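Local coordinates for protein RNA-directed RNA polymerase (Infectious pancreatic necrosis virus, PDB 3ZED) that probably copies the viral RNA genome as an RNA-directed RNA polymerase, joining ribonucleoside triphosphates into RNA, and occurs both free and covalently attached to that RNA, at residues K405-C410 against Q469-A474; H481-I486 against T511-K516. All coordinates share one frame; numbering follows the deposited sequence.

Contact 1: residues K405-C410 against Q469-A474; sequences KGEANC and QGSGNA. With K (potassium ion), chain K.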
loop_
_atom_site.group_PDB
_atom_site.type_symbol
_atom_site.label_atom_id
_atom_site.label_comp_id
_atom_site.label_asym_id
_atom_site.label_seq_id
_atom_site.Cartn_x
_atom_site.Cartn_y
_atom_site.Cartn_z
ATOM N N LYS B 405 3.847 -2.413 -13.280
ATOM C CA LYS B 405 2.436 -2.223 -12.916
ATOM C C LYS B 405 2.066 -3.322 -11.943
ATOM O O LYS B 405 1.137 -4.082 -12.213
ATOM C CB LYS B 405 1.535 -2.239 -14.183
ATOM C CG LYS B 405 1.793 -1.058 -15.106
ATOM C CD LYS B 405 1.179 -1.244 -16.478
ATOM C CE LYS B 405 1.586 -0.125 -17.400
ATOM N NZ LYS B 405 2.865 -0.414 -18.110
ATOM N N GLY B 406 2.894 -3.453 -10.895
ATOM C CA GLY B 406 2.882 -4.496 -9.865
ATOM C C GLY B 406 1.629 -5.329 -9.673
ATOM O O GLY B 406 1.635 -6.536 -9.932
ATOM N N GLU B 407 0.564 -4.675 -9.172
ATOM C CA GLU B 407 -0.765 -5.209 -8.843
ATOM C C GLU B 407 -1.360 -6.134 -9.932
ATOM O O GLU B 407 -2.005 -7.127 -9.595
ATOM C CB GLU B 407 -1.744 -4.045 -8.582
ATOM C CG GLU B 407 -1.510 -3.309 -7.266
ATOM C CD GLU B 407 -0.567 -2.116 -7.291
ATOM O OE1 GLU B 407 0.400 -2.125 -8.084
ATOM O OE2 GLU B 407 -0.790 -1.167 -6.503
ATOM N N ALA B 408 -1.120 -5.823 -11.222
ATOM C CA ALA B 408 -1.638 -6.583 -12.378
ATOM C C ALA B 408 -1.038 -7.992 -12.473
ATOM O O ALA B 408 -1.637 -8.856 -13.124
ATOM C CB ALA B 408 -1.372 -5.814 -13.678
ATOM N N ASN B 409 0.132 -8.233 -11.839
ATOM C CA ASN B 409 0.832 -9.540 -11.834
ATOM C C ASN B 409 0.274 -10.498 -10.759
ATOM O O ASN B 409 0.624 -11.682 -10.729
ATOM C CB ASN B 409 2.326 -9.342 -11.583
ATOM C CG ASN B 409 3.034 -8.572 -12.666
ATOM O OD1 ASN B 409 3.413 -9.104 -13.709
ATOM N ND2 ASN B 409 3.272 -7.310 -12.426
ATOM N N CYS B 410 -0.551 -9.969 -9.852
ATOM C CA CYS B 410 -1.092 -10.742 -8.741
ATOM C C CYS B 410 -2.208 -11.695 -9.158
ATOM O O CYS B 410 -3.135 -11.312 -9.868
ATOM C CB CYS B 410 -1.557 -9.807 -7.635
ATOM S SG CYS B 410 -1.793 -10.613 -6.036
ATOM N N GLN B 469 -4.617 -7.745 -8.637
ATOM C CA GLN B 469 -5.193 -7.254 -7.385
ATOM C C GLN B 469 -5.583 -5.792 -7.532
ATOM O O GLN B 469 -4.926 -5.025 -8.235
ATOM C CB GLN B 469 -4.259 -7.465 -6.175
ATOM C CG GLN B 469 -3.000 -6.597 -6.165
ATOM C CD GLN B 469 -2.331 -6.514 -4.816
ATOM O OE1 GLN B 469 -2.958 -6.667 -3.755
ATOM N NE2 GLN B 469 -1.030 -6.271 -4.829
ATOM N N GLY B 470 -6.650 -5.422 -6.855
ATOM C CA GLY B 470 -7.125 -4.055 -6.890
ATOM C C GLY B 470 -6.213 -3.159 -6.090
ATOM O O GLY B 470 -6.103 -3.330 -4.873
ATOM N N SER B 471 -5.552 -2.206 -6.770
ATOM C CA SER B 471 -4.621 -1.236 -6.173
ATOM C C SER B 471 -5.308 -0.376 -5.121
ATOM O O SER B 471 -6.276 0.327 -5.402
ATOM C CB SER B 471 -4.013 -0.346 -7.250
ATOM O OG SER B 471 -2.971 0.455 -6.708
ATOM N N GLY B 472 -4.809 -0.456 -3.906
ATOM C CA GLY B 472 -5.375 0.277 -2.786
ATOM C C GLY B 472 -6.061 -0.634 -1.787
ATOM O O GLY B 472 -6.334 -0.201 -0.664
ATOM N N ASN B 473 -6.329 -1.911 -2.152
ATOM C CA ASN B 473 -6.933 -2.849 -1.205
ATOM C C ASN B 473 -5.958 -3.048 -0.021
ATOM O O ASN B 473 -4.764 -2.779 -0.157
ATOM C CB ASN B 473 -7.340 -4.188 -1.881
ATOM C CG ASN B 473 -6.283 -5.279 -1.905
ATOM O OD1 ASN B 473 -6.087 -6.015 -0.940
ATOM N ND2 ASN B 473 -5.611 -5.435 -3.018
ATOM N N ALA B 474 -6.473 -3.498 1.141
ATOM C CA ALA B 474 -5.725 -3.694 2.391
ATOM C C ALA B 474 -4.463 -4.573 2.219
ATOM O O ALA B 474 -3.488 -4.377 2.935
ATOM C CB ALA B 474 -6.641 -4.298 3.439
HETATM K K K K . 2.565 -10.901 -15.644
#

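Contact 2: residues H481-I486 against T511-K516; sequences HLMSTI and TGINFK. With K (potassium ion), chain K.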
loop_
_atom_site.group_PDB
_atom_site.type_symbol
_atom_site.label_atom_id
_atom_site.label_comp_id
_atom_site.label_asym_id
_atom_site.label_seq_id
_atom_site.Cartn_x
_atom_site.Cartn_y
_atom_site.Cartn_z
ATOM N N HIS B 481 4.807 -7.385 -2.091
ATOM C CA HIS B 481 6.035 -7.807 -1.404
ATOM C C HIS B 481 6.302 -9.308 -1.628
ATOM O O HIS B 481 7.457 -9.702 -1.808
ATOM C CB HIS B 481 5.945 -7.469 0.094
ATOM C CG HIS B 481 7.272 -7.455 0.804
ATOM N ND1 HIS B 481 7.987 -6.275 0.983
ATOM C CD2 HIS B 481 7.947 -8.470 1.396
ATOM C CE1 HIS B 481 9.057 -6.607 1.691
ATOM N NE2 HIS B 481 9.091 -7.923 1.938
ATOM N N LEU B 482 5.237 -10.133 -1.650
ATOM C CA LEU B 482 5.361 -11.569 -1.914
ATOM C C LEU B 482 5.848 -11.813 -3.374
ATOM O O LEU B 482 6.730 -12.651 -3.604
ATOM C CB LEU B 482 4.034 -12.287 -1.624
ATOM C CG LEU B 482 3.852 -13.754 -2.104
ATOM C CD1 LEU B 482 5.029 -14.635 -1.709
ATOM C CD2 LEU B 482 2.667 -14.348 -1.432
ATOM N N MET B 483 5.293 -11.077 -4.336
ATOM C CA MET B 483 5.702 -11.195 -5.744
ATOM C C MET B 483 7.178 -10.829 -5.921
ATOM O O MET B 483 7.899 -11.572 -6.588
ATOM C CB MET B 483 4.800 -10.378 -6.658
ATOM C CG MET B 483 3.406 -10.969 -6.753
ATOM S SD MET B 483 2.386 -10.208 -8.029
ATOM C CE MET B 483 2.083 -8.601 -7.305
ATOM N N SER B 484 7.648 -9.758 -5.248
ATOM C CA SER B 484 9.066 -9.372 -5.301
ATOM C C SER B 484 9.946 -10.434 -4.649
ATOM O O SER B 484 11.036 -10.695 -5.149
ATOM C CB SER B 484 9.290 -8.024 -4.625
ATOM O OG SER B 484 8.662 -7.002 -5.374
ATOM N N THR B 485 9.449 -11.077 -3.574
ATOM C CA THR B 485 10.124 -12.181 -2.863
ATOM C C THR B 485 10.386 -13.359 -3.832
ATOM O O THR B 485 11.472 -13.947 -3.807
ATOM C CB THR B 485 9.286 -12.594 -1.634
ATOM O OG1 THR B 485 9.371 -11.536 -0.682
ATOM C CG2 THR B 485 9.747 -13.910 -1.004
ATOM N N ILE B 486 9.387 -13.676 -4.685
ATOM C CA ILE B 486 9.460 -14.741 -5.682
ATOM C C ILE B 486 10.545 -14.395 -6.723
ATOM O O ILE B 486 11.380 -15.250 -7.038
ATOM C CB ILE B 486 8.067 -15.002 -6.335
ATOM C CG1 ILE B 486 7.089 -15.610 -5.304
ATOM C CG2 ILE B 486 8.202 -15.872 -7.621
ATOM C CD1 ILE B 486 5.599 -15.727 -5.738
ATOM N N THR B 511 8.768 -16.546 -13.569
ATOM C CA THR B 511 7.888 -16.184 -12.447
ATOM C C THR B 511 6.459 -15.728 -12.849
ATOM O O THR B 511 5.582 -15.661 -11.985
ATOM C CB THR B 511 8.545 -15.055 -11.612
ATOM O OG1 THR B 511 8.689 -13.886 -12.425
ATOM C CG2 THR B 511 9.890 -15.452 -11.011
ATOM N N GLY B 512 6.262 -15.344 -14.111
ATOM C CA GLY B 512 4.989 -14.800 -14.595
ATOM C C GLY B 512 4.805 -13.364 -14.116
ATOM O O GLY B 512 3.708 -12.801 -14.225
ATOM N N ILE B 513 5.898 -12.761 -13.564
ATOM C CA ILE B 513 5.905 -11.420 -12.986
ATOM C C ILE B 513 6.767 -10.509 -13.864
ATOM O O ILE B 513 7.959 -10.762 -14.044
ATOM C CB ILE B 513 6.374 -11.446 -11.493
ATOM C CG1 ILE B 513 5.446 -12.334 -10.639
ATOM C CG2 ILE B 513 6.421 -10.018 -10.899
ATOM C CD1 ILE B 513 6.065 -12.885 -9.318
ATOM N N ASN B 514 6.148 -9.458 -14.419
ATOM C CA ASN B 514 6.820 -8.448 -15.239
ATOM C C ASN B 514 7.570 -7.489 -14.347
ATOM O O ASN B 514 7.057 -7.087 -13.303
ATOM C CB ASN B 514 5.802 -7.664 -16.085
ATOM C CG ASN B 514 5.008 -8.461 -17.077
ATOM O OD1 ASN B 514 4.717 -9.632 -16.878
ATOM N ND2 ASN B 514 4.584 -7.827 -18.143
ATOM N N PHE B 515 8.755 -7.077 -14.766
ATOM C CA PHE B 515 9.532 -6.106 -13.997
ATOM C C PHE B 515 10.453 -5.373 -14.925
ATOM O O PHE B 515 10.722 -5.840 -16.039
ATOM C CB PHE B 515 10.342 -6.796 -12.867
ATOM C CG PHE B 515 11.223 -7.954 -13.305
ATOM C CD1 PHE B 515 12.423 -7.727 -13.971
ATOM C CD2 PHE B 515 10.862 -9.268 -13.029
ATOM C CE1 PHE B 515 13.217 -8.799 -14.402
ATOM C CE2 PHE B 515 11.673 -10.337 -13.422
ATOM C CZ PHE B 515 12.845 -10.097 -14.106
ATOM N N LYS B 516 10.982 -4.242 -14.468
ATOM C CA LYS B 516 11.969 -3.516 -15.258
ATOM C C LYS B 516 12.987 -2.861 -14.372
ATOM O O LYS B 516 12.712 -2.517 -13.219
ATOM C CB LYS B 516 11.389 -2.519 -16.280
ATOM C CG LYS B 516 10.263 -1.603 -15.846
ATOM C CD LYS B 516 9.779 -0.800 -17.066
ATOM C CE LYS B 516 8.378 -0.251 -16.918
ATOM N NZ LYS B 516 8.375 1.209 -16.629
HETATM K K K K . 2.565 -10.901 -15.644
#

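Contact 1: residues K405-C410 against Q469-A474
The side chain of Q469 lies obliquely across that of E407: its CG packs on E407 CB at 3.7 Å, and NE2 sits beside E407 CG. The amide and the carboxylate are turned 59° apart, so the two flat ends do not stack. Placing CG between the backbone N and the carbonyl carbon (chi1 69°) also brings Q469 CG within 3.8 Å of C410 CB, so that one methylene covers both neighbours.

Two hydrogen bonds frame this overlap. On the backbone side, Q469 N donates to E407 O at 2.8 Å from above the carbonyl plane; C410 N reaches the same oxygen from the opposite face, so the single turn of 3-10 helix at 407-409 offers a doubly used acceptor. At the far end of the E407 side chain, S471 OG donates to E407 OE2 at 2.7 Å, again from above the plane, here of the carboxylate. The bend of E407 at chi2 (90°) turns its carboxylate toward that hydroxyl.

Each loop is also braced internally. N473 closes the type II turn G470-N473, and its ND2 grips both G470 O (2.8 Å) and Q469 OE1 (3.0 Å), the latter oxygen also receiving N479 ND2. In the other loop, N409 ND2 bonds to G406 O, while N409 OD1 binds the potassium ion at 2.8 Å, a site completed by V177, N182, N184, G512 and N514.

The contact thus joins two loops of the polymerase palm, one running from strand 397-403 to helix 412-426, the other from strand 462-465 to helix 476-493; this last helix touches E407 through T476 and N480, and C410 through M483.

Contact 2: residues H481-I486 against T511-K516
A helix and a turn approach side by side here without any hydrogen bond between them: M483 and I513 have CA atoms 7.2 Å apart, and I486 and T511 are similarly spaced. Helix 507-511 ends at T511, G512 takes a positive phi of 75°, and the chain then enters strand 515-521. T511 OG1 accepts from I513 N in an ST turn, and also bonds to L507 O.

The side-chain contact is almost wholly apolar. With CG1 opposite the carbonyl carbon (chi1 -59°) and an extended chi2 (158°), I513 sends its CD1 methyl to the helix, 3.9 Å from M483 CB and 3.5 Å from M483 O. I486 CG2 meets the same methyl at 4.0 Å, the two isoleucine side chains lying roughly perpendicular. I486 CG2 also touches T511 CG2 at 3.8 Å, where these side chains run antiparallel past one another. Beyond the methyl contacts, G512 O and N514 OD1 bind the potassium ion, at 2.6 Å for the carbonyl oxygen.

All four touching residues are buried in the palm, where helix 476-493 packs on the turn leading from helix 507-511 into strand 515-521, with L403 of strand 397-403 against M483 and I513, and H414 of helix 412-426 against M483 and I486.

In the fold
Both contacts involve the same helix 476-493, contact 1 through the loop leading into it and contact 2 through its body. Contact 2 is fully buried and held by methyl packing, whereas contact 1, only partly buried, combines two hydrogen bonds with side-chain packing between loops that lack regular structure over most of their length. Their centres are 12 Å apart, and they meet directly: N409 OD1 probably accepts a hydrogen bond from N514 N, and the M483 sulfur packs on the backbone at N409 and C410. Each contributes to one potassium site, which brings the loop following strand 397-403 and the turn preceding strand 515-521, neighbours in one antiparallel sheet, to a common ion.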